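Local structure of protein YSC84 (Saccharomyces cerevisiae, 2A08) at residues Thr29-Ser34 and Trp40-Thr45. The protein helps organise the actin cytoskeleton and supports fluid-phase endocytosis and vesicle trafficking, binding LAS17 and SLA1, the part described being its SH3 domain. Sequence-based numbering, arbitrary orientation.
Sequences TILKKS and WWTGRT
Thr29-Ser34 runs antiparallel to Trp40-Thr45 in a beta hairpin of the SH3 fold, and the pairing is interrupted by a classic beta bulge and resumes at Lys32-Thr42. Thr29 and Arg44 form a hydrogen-bonded pair, each N donating to the other's O at 2.9 Å. Ile30 and Gly43 follow as a non-hydrogen-bonded pair. At the bulge Thr42 O accepts from both Leu31 N (2.8 Å) and Lys32 N (3.2 Å), which reach it from the same face of its carbonyl plane; Lys32 O takes Thr42 N in return. The extra residue of the bulge shifts the register by one, and the chain turns a corner at Leu31.

Beyond the bulge, CB of Lys33 sits 3.5 Å from the centroid of the Trp41 five-membered ring, a CH-pi contact over the face, while CE lies over the outer part of the six-membered ring, 3.2 Å from CH2. The lysine chain bends at chi3 (-81°) and chi4, bringing NZ back to Ser34 O at 2.8 Å. Trp41 NE1 donates in the ring plane to Ser34 OG, which is also hydrogen-bonded to Asp39 OD2 and Ser36 N in the n-Src loop. Phe52, Val57 and Val59 also touch the indole. A leucine in place of Trp41 would probably cost Ser34 OG the indole N-H and leave the Lys33 methylenes without the flat surface they lie on.

At the other end CD2 of Leu31 lies over one face of the Arg44 guanidinium, the two side chains crossing at about a right angle. A water bridges Thr29 OG1 and Arg44 NE, accepting from NE at 2.9 Å.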
ATOM      1  N   THR A  29      -2.583  -1.477  -5.889  1.00 10.37           N
ATOM      2  CA  THR A  29      -1.751  -2.229  -6.794  1.00  9.65           C
ATOM      3  C   THR A  29      -0.346  -2.223  -6.215  1.00 11.40           C
ATOM      4  O   THR A  29       0.165  -1.155  -5.907  1.00 10.21           O
ATOM      5  CB  THR A  29      -1.742  -1.551  -8.144  1.00 11.74           C
ATOM      6  OG1 THR A  29      -3.037  -1.682  -8.749  1.00 11.14           O
ATOM      7  CG2 THR A  29      -0.743  -2.192  -9.085  1.00 10.37           C
ATOM      8  N   ILE A  30       0.263  -3.387  -6.032  1.00  9.91           N
ATOM      9  CA  ILE A  30       1.601  -3.478  -5.509  1.00  8.41           C
ATOM     10  C   ILE A  30       2.634  -3.330  -6.629  1.00  8.75           C
ATOM     11  O   ILE A  30       2.693  -4.154  -7.533  1.00 12.23           O
ATOM     12  CB  ILE A  30       1.838  -4.828  -4.803  1.00 10.38           C
ATOM     13  CG1 ILE A  30       0.782  -5.114  -3.715  1.00 11.92           C
ATOM     14  CG2 ILE A  30       3.239  -4.866  -4.273  1.00 11.53           C
ATOM     15  CD1 ILE A  30       0.757  -4.151  -2.624  1.00 13.07           C
ATOM     16  N   LEU A  31       3.406  -2.255  -6.576  1.00  6.91           N
ATOM     17  CA  LEU A  31       4.506  -2.032  -7.518  1.00  8.93           C
ATOM     18  C   LEU A  31       5.738  -2.861  -7.124  1.00  8.84           C
ATOM     19  O   LEU A  31       6.402  -3.445  -7.988  1.00 10.97           O
ATOM     20  CB  LEU A  31       4.843  -0.529  -7.614  1.00  8.78           C
ATOM     21  CG  LEU A  31       3.675   0.381  -8.044  1.00 10.21           C
ATOM     22  CD1 LEU A  31       4.172   1.791  -8.261  1.00 13.76           C
ATOM     23  CD2 LEU A  31       2.976  -0.117  -9.316  1.00 11.46           C
ATOM     24  N   LYS A  32       6.006  -2.923  -5.818  1.00  9.66           N
ATOM     25  CA  LYS A  32       7.101  -3.735  -5.283  1.00  8.33           C
ATOM     26  C   LYS A  32       6.849  -4.007  -3.819  1.00  9.76           C
ATOM     27  O   LYS A  32       6.433  -3.126  -3.095  1.00  9.66           O
ATOM     28  CB  LYS A  32       8.445  -3.044  -5.464  1.00 10.32           C
ATOM     29  CG  LYS A  32       9.642  -4.003  -5.147  1.00 10.74           C
ATOM     30  CD  LYS A  32      10.915  -3.494  -5.675  1.00 12.23           C
ATOM     31  CE  LYS A  32      12.074  -4.436  -5.294  1.00 12.78           C
ATOM     32  NZ  LYS A  32      12.032  -5.699  -6.014  1.00 12.21           N
ATOM     33  N   LYS A  33       7.089  -5.247  -3.386  1.00  8.80           N
ATOM     34  CA  LYS A  33       6.986  -5.609  -1.977  1.00  9.63           C
ATOM     35  C   LYS A  33       8.123  -6.529  -1.615  1.00  9.54           C
ATOM     36  O   LYS A  33       8.757  -7.126  -2.477  1.00 10.88           O
ATOM     37  CB  LYS A  33       5.670  -6.333  -1.690  1.00 11.02           C
ATOM     38  CG  LYS A  33       5.468  -7.636  -2.439  1.00 12.11           C
ATOM     39  CD  LYS A  33       4.117  -8.232  -2.059  1.00 13.34           C
ATOM     40  CE  LYS A  33       4.136  -8.995  -0.749  1.00 19.06           C
ATOM     41  NZ  LYS A  33       4.999 -10.209  -0.667  1.00 20.31           N
ATOM     42  N   SER A  34       8.329  -6.666  -0.310  1.00  9.08           N
ATOM     43  CA  SER A  34       9.249  -7.613   0.288  1.00  8.18           C
ATOM     44  C   SER A  34       8.383  -8.777   0.740  1.00  7.43           C
ATOM     45  O   SER A  34       7.201  -8.831   0.443  1.00  8.94           O
ATOM     46  CB  SER A  34      10.001  -6.985   1.459  1.00 10.67           C
ATOM     47  OG  SER A  34       9.165  -6.785   2.606  1.00  9.42           O
ATOM     48  N   TRP A  40       8.323  -1.424   4.414  1.00  9.56           N
ATOM     49  CA  TRP A  40       7.568  -0.438   3.651  1.00 10.83           C
ATOM     50  C   TRP A  40       7.464  -0.917   2.228  1.00 10.04           C
ATOM     51  O   TRP A  40       8.472  -1.055   1.584  1.00 11.35           O
ATOM     52  CB  TRP A  40       8.262   0.940   3.737  1.00  9.38           C
ATOM     53  CG  TRP A  40       8.040   1.522   5.122  1.00  9.09           C
ATOM     54  CD1 TRP A  40       8.723   1.198   6.261  1.00 11.47           C
ATOM     55  CD2 TRP A  40       7.024   2.451   5.525  1.00  8.75           C
ATOM     56  NE1 TRP A  40       8.208   1.873   7.340  1.00 11.94           N
ATOM     57  CE2 TRP A  40       7.171   2.659   6.920  1.00  9.14           C
ATOM     58  CE3 TRP A  40       6.045   3.184   4.854  1.00 10.36           C
ATOM     59  CZ2 TRP A  40       6.347   3.529   7.638  1.00 10.08           C
ATOM     60  CZ3 TRP A  40       5.254   4.081   5.590  1.00  9.26           C
ATOM     61  CH2 TRP A  40       5.407   4.217   6.950  1.00  9.62           C
ATOM     62  N   TRP A  41       6.245  -1.109   1.737  1.00 10.91           N
ATOM     63  CA  TRP A  41       6.003  -1.602   0.391  1.00 10.12           C
ATOM     64  C   TRP A  41       5.657  -0.436  -0.519  1.00 10.69           C
ATOM     65  O   TRP A  41       5.360   0.634  -0.008  1.00 10.96           O
ATOM     66  CB  TRP A  41       4.868  -2.628   0.433  1.00  8.52           C
ATOM     67  CG  TRP A  41       5.250  -3.954   1.097  1.00  9.44           C
ATOM     68  CD1 TRP A  41       6.455  -4.327   1.591  1.00  9.46           C
ATOM     69  CD2 TRP A  41       4.378  -5.057   1.283  1.00  9.44           C
ATOM     70  NE1 TRP A  41       6.394  -5.622   2.070  1.00  9.18           N
ATOM     71  CE2 TRP A  41       5.118  -6.081   1.905  1.00  9.48           C
ATOM     72  CE3 TRP A  41       3.034  -5.285   1.016  1.00 10.96           C
ATOM     73  CZ2 TRP A  41       4.553  -7.302   2.245  1.00  9.00           C
ATOM     74  CZ3 TRP A  41       2.490  -6.519   1.351  1.00  9.42           C
ATOM     75  CH2 TRP A  41       3.239  -7.490   1.974  1.00  9.30           C
ATOM     76  N   THR A  42       5.640  -0.661  -1.827  1.00 10.12           N
ATOM     77  CA  THR A  42       5.383   0.388  -2.811  1.00 10.30           C
ATOM     78  C   THR A  42       4.137   0.081  -3.611  1.00 10.46           C
ATOM     79  O   THR A  42       4.021  -0.979  -4.208  1.00 10.68           O
ATOM     80  CB  THR A  42       6.587   0.527  -3.673  1.00 12.77           C
ATOM     81  OG1 THR A  42       7.707   0.798  -2.803  1.00 15.46           O
ATOM     82  CG2 THR A  42       6.485   1.759  -4.581  1.00 12.50           C
ATOM     83  N   GLY A  43       3.200   1.029  -3.649  1.00  9.26           N
ATOM     84  CA  GLY A  43       1.931   0.806  -4.323  1.00  9.12           C
ATOM     85  C   GLY A  43       1.369   1.985  -5.053  1.00  8.83           C
ATOM     86  O   GLY A  43       1.932   3.083  -5.080  1.00  9.63           O
ATOM     87  N   ARG A  44       0.229   1.717  -5.681  1.00  8.45           N
ATOM     88  CA  ARG A  44      -0.495   2.684  -6.511  1.00 10.19           C
ATOM     89  C   ARG A  44      -1.986   2.536  -6.239  1.00  9.44           C
ATOM     90  O   ARG A  44      -2.468   1.426  -6.219  1.00  9.93           O
ATOM     91  CB  ARG A  44      -0.235   2.368  -7.984  1.00 12.44           C
ATOM     92  CG  ARG A  44      -0.974   3.247  -9.019  1.00 14.46           C
ATOM     93  CD  ARG A  44      -0.317   3.164 -10.426  1.00 13.85           C
ATOM     94  NE  ARG A  44      -0.396   1.830 -11.067  1.00 17.74           N
ATOM     95  CZ  ARG A  44       0.333   1.415 -12.131  1.00 16.03           C
ATOM     96  NH1 ARG A  44       1.295   2.168 -12.667  1.00 18.44           N
ATOM     97  NH2 ARG A  44       0.138   0.206 -12.624  1.00 19.55           N
ATOM     98  N   THR A  45      -2.731   3.618  -6.065  1.00 10.20           N
ATOM     99  CA  THR A  45      -4.191   3.519  -6.049  1.00 12.51           C
ATOM    100  C   THR A  45      -4.781   4.866  -6.473  1.00 12.61           C
ATOM    101  O   THR A  45      -4.247   5.894  -6.110  1.00 13.63           O
ATOM    102  CB  THR A  45      -4.681   3.039  -4.652  1.00 12.97           C
ATOM    103  OG1 THR A  45      -6.078   2.728  -4.688  1.00 18.38           O
ATOM    104  CG2 THR A  45      -4.538   4.110  -3.610  1.00 15.34           C
TER
HETATM  105  O   HOH W   1      -2.915   0.386 -10.774  1.00 22.68           O